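Local coordinates for protein peroxisomal acyl-CoA oxidase 1A (Solanum lycopersicum, PDB 2FON) that probably oxidises fatty acyl-CoA with a bound FAD cofactor in peroxisomal beta-oxidation, at residues D664-E668 and Y669-L673. Residues are numbered along the deposited sequence; the frame is centred on the assembly and turned at random.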
ATOM      1  N   ASP B 664      11.243 -30.680  -2.985  1.00 67.03           N
ATOM      2  CA  ASP B 664      10.888 -31.568  -1.857  1.00 66.16           C
ATOM      3  C   ASP B 664       9.397 -31.481  -1.638  1.00 64.12           C
ATOM      4  O   ASP B 664       8.813 -30.405  -1.662  1.00 62.75           O
ATOM      5  CB  ASP B 664      11.677 -31.356  -0.556  1.00 66.47           C
ATOM      6  CG  ASP B 664      11.851 -32.688   0.234  1.00 73.78           C
ATOM      7  OD1 ASP B 664      13.015 -33.166   0.387  1.00 81.15           O
ATOM      8  OD2 ASP B 664      10.833 -33.325   0.667  1.00 76.76           O
ATOM      9  N   GLY B 665       8.782 -32.651  -1.511  1.00 62.82           N
ATOM     10  CA  GLY B 665       7.350 -32.762  -1.606  1.00 60.70           C
ATOM     11  C   GLY B 665       6.899 -33.458  -2.870  1.00 59.44           C
ATOM     12  O   GLY B 665       6.039 -34.314  -2.812  1.00 59.34           O
ATOM     13  N   PHE B 666       7.471 -33.114  -4.016  1.00 58.94           N
ATOM     14  CA  PHE B 666       6.925 -33.622  -5.249  1.00 59.46           C
ATOM     15  C   PHE B 666       6.776 -35.146  -5.383  1.00 60.92           C
ATOM     16  O   PHE B 666       5.701 -35.568  -5.804  1.00 62.16           O
ATOM     17  CB  PHE B 666       7.561 -33.024  -6.494  1.00 59.47           C
ATOM     18  CG  PHE B 666       6.979 -33.581  -7.772  1.00 60.31           C
ATOM     19  CD1 PHE B 666       6.079 -32.833  -8.529  1.00 59.88           C
ATOM     20  CD2 PHE B 666       7.306 -34.884  -8.197  1.00 57.87           C
ATOM     21  CE1 PHE B 666       5.529 -33.386  -9.671  1.00 59.36           C
ATOM     22  CE2 PHE B 666       6.749 -35.434  -9.322  1.00 55.69           C
ATOM     23  CZ  PHE B 666       5.864 -34.703 -10.058  1.00 57.85           C
ATOM     24  N   HIS B 667       7.783 -35.976  -5.058  1.00 61.65           N
ATOM     25  CA  HIS B 667       7.602 -37.437  -5.212  1.00 62.80           C
ATOM     26  C   HIS B 667       6.606 -37.973  -4.186  1.00 62.81           C
ATOM     27  O   HIS B 667       5.875 -38.937  -4.449  1.00 62.67           O
ATOM     28  CB  HIS B 667       8.922 -38.236  -5.129  1.00 63.41           C
ATOM     29  CG  HIS B 667       9.716 -38.248  -6.409  1.00 67.61           C
ATOM     30  ND1 HIS B 667       9.684 -39.303  -7.304  1.00 72.09           N
ATOM     31  CD2 HIS B 667      10.578 -37.338  -6.936  1.00 69.54           C
ATOM     32  CE1 HIS B 667      10.492 -39.038  -8.324  1.00 72.37           C
ATOM     33  NE2 HIS B 667      11.041 -37.849  -8.127  1.00 69.31           N
ATOM     34  N   GLU B 668       6.575 -37.344  -3.013  1.00 62.98           N
ATOM     35  CA  GLU B 668       5.696 -37.804  -1.935  1.00 62.66           C
ATOM     36  C   GLU B 668       4.235 -37.474  -2.233  1.00 61.60           C
ATOM     37  O   GLU B 668       3.370 -38.343  -2.107  1.00 60.84           O
ATOM     38  CB  GLU B 668       6.103 -37.188  -0.591  1.00 63.52           C
ATOM     39  CG  GLU B 668       6.250 -38.215   0.549  1.00 67.80           C
ATOM     40  CD  GLU B 668       5.997 -37.607   1.935  1.00 74.35           C
ATOM     41  OE1 GLU B 668       6.764 -36.710   2.357  1.00 76.85           O
ATOM     42  OE2 GLU B 668       5.018 -38.030   2.604  1.00 77.46           O
ATOM     43  N   TYR B 669       3.951 -36.238  -2.636  1.00 60.27           N
ATOM     44  CA  TYR B 669       2.564 -35.888  -2.838  1.00 60.19           C
ATOM     45  C   TYR B 669       2.145 -35.862  -4.282  1.00 59.79           C
ATOM     46  O   TYR B 669       1.070 -36.312  -4.616  1.00 59.11           O
ATOM     47  CB  TYR B 669       2.170 -34.610  -2.080  1.00 60.59           C
ATOM     48  CG  TYR B 669       2.687 -34.627  -0.660  1.00 61.03           C
ATOM     49  CD1 TYR B 669       3.753 -33.780  -0.277  1.00 59.99           C
ATOM     50  CD2 TYR B 669       2.167 -35.549   0.292  1.00 58.13           C
ATOM     51  CE1 TYR B 669       4.258 -33.811   1.008  1.00 60.14           C
ATOM     52  CE2 TYR B 669       2.673 -35.616   1.583  1.00 57.64           C
ATOM     53  CZ  TYR B 669       3.713 -34.732   1.929  1.00 63.15           C
ATOM     54  OH  TYR B 669       4.235 -34.768   3.189  1.00 65.25           O
ATOM     55  N   ILE B 670       2.970 -35.338  -5.162  1.00 59.88           N
ATOM     56  CA  ILE B 670       2.420 -35.080  -6.488  1.00 60.55           C
ATOM     57  C   ILE B 670       2.496 -36.259  -7.447  1.00 61.86           C
ATOM     58  O   ILE B 670       1.536 -36.520  -8.197  1.00 60.49           O
ATOM     59  CB  ILE B 670       2.966 -33.780  -7.093  1.00 59.67           C
ATOM     60  CG1 ILE B 670       2.809 -32.685  -6.053  1.00 59.95           C
ATOM     61  CG2 ILE B 670       2.225 -33.426  -8.369  1.00 56.48           C
ATOM     62  CD1 ILE B 670       1.369 -32.593  -5.382  1.00 60.45           C
ATOM     63  N   ARG B 671       3.633 -36.962  -7.411  1.00 63.91           N
ATOM     64  CA  ARG B 671       3.838 -38.120  -8.268  1.00 66.22           C
ATOM     65  C   ARG B 671       2.658 -39.103  -8.115  1.00 66.41           C
ATOM     66  O   ARG B 671       1.977 -39.388  -9.110  1.00 66.00           O
ATOM     67  CB  ARG B 671       5.197 -38.780  -7.986  1.00 67.34           C
ATOM     68  CG  ARG B 671       5.765 -39.493  -9.207  1.00 71.95           C
ATOM     69  CD  ARG B 671       6.456 -40.819  -8.892  1.00 80.32           C
ATOM     70  NE  ARG B 671       6.643 -41.562 -10.152  1.00 86.94           N
ATOM     71  CZ  ARG B 671       7.426 -42.636 -10.317  1.00 90.74           C
ATOM     72  NH1 ARG B 671       8.121 -43.142  -9.292  1.00 91.99           N
ATOM     73  NH2 ARG B 671       7.520 -43.211 -11.518  1.00 91.27           N
ATOM     74  N   PRO B 672       2.347 -39.538  -6.865  1.00 66.68           N
ATOM     75  CA  PRO B 672       1.267 -40.518  -6.744  1.00 67.72           C
ATOM     76  C   PRO B 672       0.055 -40.079  -7.521  1.00 69.02           C
ATOM     77  O   PRO B 672      -0.426 -40.843  -8.338  1.00 69.32           O
ATOM     78  CB  PRO B 672       0.950 -40.548  -5.248  1.00 67.07           C
ATOM     79  CG  PRO B 672       2.201 -40.135  -4.599  1.00 67.59           C
ATOM     80  CD  PRO B 672       2.892 -39.166  -5.552  1.00 66.40           C
ATOM     81  N   LEU B 673      -0.406 -38.847  -7.294  1.00 70.64           N
ATOM     82  CA  LEU B 673      -1.633 -38.348  -7.909  1.00 72.02           C
ATOM     83  C   LEU B 673      -1.527 -38.328  -9.454  1.00 73.21           C
ATOM     84  O   LEU B 673      -2.489 -38.665 -10.159  1.00 73.00           O
ATOM     85  CB  LEU B 673      -2.051 -37.001  -7.276  1.00 71.53           C
ATOM     86  CG  LEU B 673      -1.780 -35.617  -7.902  1.00 72.69           C
ATOM     87  CD1 LEU B 673      -2.918 -35.188  -8.759  1.00 73.76           C
ATOM     88  CD2 LEU B 673      -1.583 -34.548  -6.838  1.00 72.38           C
TER
HETATM   89  O   HOH W   1       2.746 -36.512   4.605  1.00 57.50           O
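The Y669 ring has CB of E668 over the centre of one face, 4.0 Å from its centroid and almost on the normal, a CH-pi contact. The two side chains run alongside each other in the same direction, their carboxylate and ring planes turned 42° apart. At the ring's edge, in plane, a water lies 2.7 Å from Y669 OH and gives a second, weak bond to OE2 of E668, a loose link between the two side-chain ends. F666 has I670 over one face, with CB of I670 3.9 Å from the F666 ring centroid, and the backbone N of R671 on that face nearer the rim. With CG of F666 anti to the backbone N (chi1 180°), the ring reaches forward along the helix, and its CE1 meets CG2 of I670 at 3.6 Å. This is the first turn of the C-terminal helix 666-675, away from the FAD-binding residues and set against the second subunit, whose H233 stacks on F666 and whose K82 forms a salt bridge with D664. The turn opens with a straight bond, Y669 N to G665 O at 2.8 Å, then widens into a pi-type turn: F666 O accepts from both I670 N and R671 N, the former bond bent to 133° at the hydrogen. P672 has no N-H for the preceding turn and the helix kinks there; its CD sits 3.2 Å from H667 O.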